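Local coordinates for protein excinuclease ABC, subunit A. (Deinococcus radiodurans, PDB 2VF7) that binds DNA and hydrolyses ATP as a zinc-containing UvrA-family ABC protein, probably acting in damage recognition during excision repair, at residues A[397-409]-A[427-440]. The protein carries 1 engineered substitution. Sequence-based numbering, arbitrary orientation. Where two conformers were deposited one is given.
Sequences NLFGVVYVLDEPS and LKRGGNSLFVVEHD
Val402 carries CG1 anti to its own backbone nitrogen (chi1 -160°), while Phe435 holds its ring anti to the carbonyl carbon, and the two torsions set the methyl over the centre of the ring, 3.6 Å from CG1 to the Phe435 centroid, in a CH-pi contact. Both residues belong to a parallel beta-alpha-beta unit of the first ABC ATPase sheet, in which strands 402-406 and 433-437 are joined through helix 417-428. From Ser433 N to Val401 O through Glu407 N to Val437 O, six backbone bonds zip the strands together; at the centre Phe435 N donates to Tyr403 O over 2.8 Å. On the face of Tyr403 and Leu405, the tyrosine ring takes Leu427 CD1 over one face and meets Asn432 at its edge, ring and amide planes 78° apart. The amide is fixed by Asn432 ND2 bonding Leu427 O at 2.9 Å, and Tyr403 OH reaches outward to Gln393. Further along, Leu405 CD1 packs on Leu434 CD2 and on Val436 CG2.

Strand 402-406 carries the Walker B sequence pattern of ABC proteins, VVYVLDEP from Val401 to Pro408, and Asp406 at its end lies close to the P-loop. The side chain of Glu438 folds back at chi2 (56°), and its OE2 receives His439 N and Asp440 N from opposite faces of the carboxylate plane. A leucine in place of Glu438 would probably leave both amides without their shared acceptor and let the turn before the following helix shift. Next to it, His439, whose other nitrogen bonds weakly to the ADP-binding Lys49, gives a weak in-plane bond from ND1 to Glu407 OE1, 3.0 Å long.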
loop_
_atom_site.group_PDB
_atom_site.type_symbol
_atom_site.label_atom_id
_atom_site.label_comp_id
_atom_site.label_asym_id
_atom_site.label_seq_id
_atom_site.Cartn_x
_atom_site.Cartn_y
_atom_site.Cartn_z
ATOM N N ASN A 397 -5.116 20.220 8.240
ATOM C CA ASN A 397 -5.335 19.892 9.659
ATOM C C ASN A 397 -4.338 18.874 10.248
ATOM O O ASN A 397 -4.499 18.455 11.410
ATOM C CB ASN A 397 -6.789 19.447 9.915
ATOM C CG ASN A 397 -7.663 20.546 10.519
ATOM O OD1 ASN A 397 -8.714 20.261 11.108
ATOM N ND2 ASN A 397 -7.232 21.801 10.390
ATOM N N LEU A 398 -3.324 18.482 9.458
ATOM C CA LEU A 398 -2.225 17.623 9.949
ATOM C C LEU A 398 -1.426 18.284 11.068
ATOM O O LEU A 398 -1.101 19.476 10.981
ATOM C CB LEU A 398 -1.246 17.235 8.839
ATOM C CG LEU A 398 -1.336 15.861 8.195
ATOM C CD1 LEU A 398 0.061 15.382 7.783
ATOM C CD2 LEU A 398 -1.973 14.861 9.138
ATOM N N PHE A 399 -1.091 17.480 12.083
ATOM C CA PHE A 399 -0.441 17.941 13.313
ATOM C C PHE A 399 0.669 16.968 13.677
ATOM O O PHE A 399 0.496 15.774 13.529
ATOM C CB PHE A 399 -1.457 18.019 14.468
ATOM C CG PHE A 399 -0.855 18.448 15.774
ATOM C CD1 PHE A 399 -1.000 19.752 16.221
ATOM C CD2 PHE A 399 -0.126 17.550 16.552
ATOM C CE1 PHE A 399 -0.431 20.169 17.426
ATOM C CE2 PHE A 399 0.449 17.954 17.751
ATOM C CZ PHE A 399 0.299 19.275 18.188
ATOM N N GLY A 400 1.800 17.488 14.145
ATOM C CA GLY A 400 2.921 16.673 14.590
ATOM C C GLY A 400 3.657 15.852 13.537
ATOM O O GLY A 400 4.070 14.746 13.827
ATOM N N VAL A 401 3.807 16.362 12.314
ATOM C CA VAL A 401 4.640 15.690 11.296
ATOM C C VAL A 401 5.816 16.628 10.973
ATOM O O VAL A 401 5.795 17.786 11.385
ATOM C CB VAL A 401 3.852 15.311 9.968
ATOM C CG1 VAL A 401 2.813 14.251 10.204
ATOM C CG2 VAL A 401 3.228 16.529 9.298
ATOM N N VAL A 402 6.834 16.112 10.287
ATOM C CA VAL A 402 7.871 16.923 9.647
ATOM C C VAL A 402 7.617 17.065 8.148
ATOM O O VAL A 402 7.422 16.070 7.449
ATOM C CB VAL A 402 9.288 16.299 9.753
ATOM C CG1 VAL A 402 10.362 17.398 9.532
ATOM C CG2 VAL A 402 9.495 15.610 11.074
ATOM N N TYR A 403 7.653 18.303 7.657
ATOM C CA TYR A 403 7.622 18.567 6.213
ATOM C C TYR A 403 9.029 18.715 5.673
ATOM O O TYR A 403 9.829 19.480 6.206
ATOM C CB TYR A 403 6.806 19.818 5.913
ATOM C CG TYR A 403 5.316 19.601 6.105
ATOM C CD1 TYR A 403 4.635 20.149 7.202
ATOM C CD2 TYR A 403 4.598 18.835 5.200
ATOM C CE1 TYR A 403 3.258 19.946 7.370
ATOM C CE2 TYR A 403 3.232 18.611 5.363
ATOM C CZ TYR A 403 2.562 19.177 6.436
ATOM O OH TYR A 403 1.201 18.949 6.554
ATOM N N VAL A 404 9.326 17.960 4.620
ATOM C CA VAL A 404 10.641 17.997 3.976
ATOM C C VAL A 404 10.539 18.670 2.587
ATOM O O VAL A 404 9.921 18.148 1.662
ATOM C CB VAL A 404 11.265 16.583 3.881
ATOM C CG1 VAL A 404 12.757 16.694 3.687
ATOM C CG2 VAL A 404 10.963 15.775 5.139
ATOM N N LEU A 405 11.119 19.861 2.481
ATOM C CA LEU A 405 11.008 20.671 1.272
ATOM C C LEU A 405 12.348 20.816 0.518
ATOM O O LEU A 405 13.425 20.855 1.128
ATOM C CB LEU A 405 10.395 22.043 1.597
ATOM C CG LEU A 405 8.980 22.162 2.199
ATOM C CD1 LEU A 405 9.025 22.579 3.660
ATOM C CD2 LEU A 405 8.192 23.220 1.459
ATOM N N ASP A 406 12.271 20.886 -0.805
ATOM C CA ASP A 406 13.476 21.038 -1.638
ATOM C C ASP A 406 13.402 22.273 -2.532
ATOM O O ASP A 406 12.864 22.213 -3.637
ATOM C CB ASP A 406 13.739 19.793 -2.484
ATOM C CG ASP A 406 14.889 19.992 -3.466
ATOM O OD1 ASP A 406 14.602 20.131 -4.672
ATOM O OD2 ASP A 406 16.073 20.045 -3.034
ATOM N N GLU A 407 13.939 23.384 -2.027
ATOM C CA GLU A 407 13.906 24.679 -2.705
ATOM C C GLU A 407 12.510 25.129 -3.119
ATOM O O GLU A 407 12.151 25.058 -4.289
ATOM C CB GLU A 407 14.868 24.700 -3.889
ATOM C CG GLU A 407 16.295 24.936 -3.483
ATOM C CD GLU A 407 17.207 25.112 -4.677
ATOM O OE1 GLU A 407 18.018 24.189 -4.938
ATOM O OE2 GLU A 407 17.104 26.166 -5.358
ATOM N N PRO A 408 11.720 25.620 -2.154
ATOM C CA PRO A 408 10.369 26.086 -2.441
ATOM C C PRO A 408 10.358 27.490 -3.047
ATOM O O PRO A 408 9.294 28.000 -3.476
ATOM C CB PRO A 408 9.700 26.067 -1.054
ATOM C CG PRO A 408 10.768 25.502 -0.084
ATOM C CD PRO A 408 12.051 25.750 -0.722
ATOM N N SER A 409 11.537 28.103 -3.084
ATOM C CA SER A 409 11.728 29.425 -3.660
ATOM C C SER A 409 12.190 29.349 -5.111
ATOM O O SER A 409 12.451 30.374 -5.732
ATOM C CB SER A 409 12.786 30.160 -2.867
ATOM O OG SER A 409 13.924 29.333 -2.786
ATOM N N LEU A 427 2.642 27.134 8.778
ATOM C CA LEU A 427 2.769 25.683 8.805
ATOM C C LEU A 427 3.445 25.213 10.075
ATOM O O LEU A 427 3.011 24.247 10.685
ATOM C CB LEU A 427 3.567 25.179 7.594
ATOM C CG LEU A 427 2.838 24.401 6.495
ATOM C CD1 LEU A 427 3.835 23.532 5.732
ATOM C CD2 LEU A 427 1.713 23.527 7.090
ATOM N N LYS A 428 4.522 25.894 10.454
ATOM C CA LYS A 428 5.213 25.631 11.706
ATOM C C LYS A 428 4.236 25.760 12.860
ATOM O O LYS A 428 4.064 24.816 13.625
ATOM C CB LYS A 428 6.366 26.616 11.889
ATOM C CG LYS A 428 7.316 26.296 13.007
ATOM C CD LYS A 428 8.358 27.370 13.124
ATOM C CE LYS A 428 8.039 28.323 14.234
ATOM N NZ LYS A 428 9.137 29.303 14.448
ATOM N N ARG A 429 3.581 26.917 12.944
ATOM C CA ARG A 429 2.682 27.262 14.041
ATOM C C ARG A 429 1.448 26.367 14.171
ATOM O O ARG A 429 0.693 26.503 15.117
ATOM C CB ARG A 429 2.250 28.726 13.935
ATOM C CG ARG A 429 3.380 29.728 14.117
ATOM C CD ARG A 429 2.905 30.999 14.841
ATOM N NE ARG A 429 1.565 31.417 14.417
ATOM C CZ ARG A 429 1.302 32.111 13.306
ATOM N NH1 ARG A 429 2.288 32.485 12.494
ATOM N NH2 ARG A 429 0.046 32.433 13.005
ATOM N N GLY A 430 1.247 25.466 13.215
ATOM C CA GLY A 430 0.182 24.460 13.297
ATOM C C GLY A 430 0.549 23.204 14.084
ATOM O O GLY A 430 -0.273 22.299 14.228
ATOM N N GLY A 431 1.790 23.160 14.576
ATOM C CA GLY A 431 2.322 22.049 15.352
ATOM C C GLY A 431 3.344 21.187 14.619
ATOM O O GLY A 431 3.688 20.098 15.102
ATOM N N ASN A 432 3.845 21.676 13.477
ATOM C CA ASN A 432 4.744 20.905 12.599
ATOM C C ASN A 432 6.207 21.387 12.606
ATOM O O ASN A 432 6.516 22.450 13.133
ATOM C CB ASN A 432 4.217 20.880 11.154
ATOM C CG ASN A 432 2.724 20.590 11.069
ATOM O OD1 ASN A 432 2.261 19.501 11.396
ATOM N ND2 ASN A 432 1.964 21.579 10.613
ATOM N N SER A 433 7.092 20.578 12.022
ATOM C CA SER A 433 8.521 20.892 11.873
ATOM C C SER A 433 8.861 20.922 10.388
ATOM O O SER A 433 8.308 20.145 9.602
ATOM C CB SER A 433 9.399 19.826 12.556
ATOM O OG SER A 433 8.977 19.531 13.880
ATOM N N LEU A 434 9.801 21.786 10.009
ATOM C CA LEU A 434 10.126 21.984 8.606
ATOM C C LEU A 434 11.611 21.764 8.329
ATOM O O LEU A 434 12.465 22.427 8.912
ATOM C CB LEU A 434 9.685 23.389 8.163
ATOM C CG LEU A 434 8.204 23.735 8.396
ATOM C CD1 LEU A 434 8.063 25.157 8.861
ATOM C CD2 LEU A 434 7.393 23.511 7.170
ATOM N N PHE A 435 11.912 20.802 7.459
ATOM C CA PHE A 435 13.285 20.587 7.006
ATOM C C PHE A 435 13.376 21.079 5.558
ATOM O O PHE A 435 12.749 20.511 4.667
ATOM C CB PHE A 435 13.718 19.107 7.106
ATOM C CG PHE A 435 13.829 18.565 8.531
ATOM C CD1 PHE A 435 13.762 19.405 9.649
ATOM C CD2 PHE A 435 14.018 17.187 8.741
ATOM C CE1 PHE A 435 13.868 18.877 10.938
ATOM C CE2 PHE A 435 14.119 16.657 10.030
ATOM C CZ PHE A 435 14.047 17.491 11.125
ATOM N N VAL A 436 14.169 22.118 5.332
ATOM C CA VAL A 436 14.182 22.812 4.053
ATOM C C VAL A 436 15.584 22.891 3.482
ATOM O O VAL A 436 16.432 23.543 4.060
ATOM C CB VAL A 436 13.643 24.246 4.201
ATOM C CG1 VAL A 436 13.691 25.011 2.853
ATOM C CG2 VAL A 436 12.229 24.212 4.775
ATOM N N VAL A 437 15.836 22.209 2.364
ATOM C CA VAL A 437 17.067 22.475 1.625
ATOM C C VAL A 437 16.865 23.634 0.676
ATOM O O VAL A 437 16.002 23.602 -0.203
ATOM C CB VAL A 437 17.742 21.199 0.991
ATOM C CG1 VAL A 437 16.869 19.978 1.112
ATOM C CG2 VAL A 437 18.223 21.443 -0.426
ATOM N N GLU A 438 17.671 24.664 0.891
ATOM C CA GLU A 438 17.515 25.947 0.238
ATOM C C GLU A 438 18.871 26.571 -0.098
ATOM O O GLU A 438 19.874 26.353 0.603
ATOM C CB GLU A 438 16.696 26.892 1.139
ATOM C CG GLU A 438 16.264 28.191 0.491
ATOM C CD GLU A 438 15.467 27.998 -0.797
ATOM O OE1 GLU A 438 14.235 27.786 -0.703
ATOM O OE2 GLU A 438 16.060 28.083 -1.906
ATOM N N HIS A 439 18.883 27.346 -1.182
ATOM C CA HIS A 439 20.030 28.179 -1.554
ATOM C C HIS A 439 19.763 29.673 -1.389
ATOM O O HIS A 439 20.697 30.458 -1.256
ATOM C CB HIS A 439 20.461 27.869 -2.983
ATOM C CG HIS A 439 21.085 26.524 -3.124
ATOM N ND1 HIS A 439 20.456 25.477 -3.760
ATOM C CD2 HIS A 439 22.268 26.041 -2.676
ATOM C CE1 HIS A 439 21.240 24.413 -3.726
ATOM N NE2 HIS A 439 22.340 24.725 -3.062
ATOM N N ASP A 440 18.487 30.054 -1.407
ATOM C CA ASP A 440 18.077 31.456 -1.250
ATOM C C ASP A 440 18.571 32.029 0.067
ATOM O O ASP A 440 18.222 31.530 1.134
ATOM C CB ASP A 440 16.554 31.573 -1.309
ATOM C CG ASP A 440 16.084 32.967 -1.672
ATOM O OD1 ASP A 440 16.654 33.950 -1.172
ATOM O OD2 ASP A 440 15.130 33.094 -2.468
HETATM O O HOH W 1 6.876 18.158 14.631
#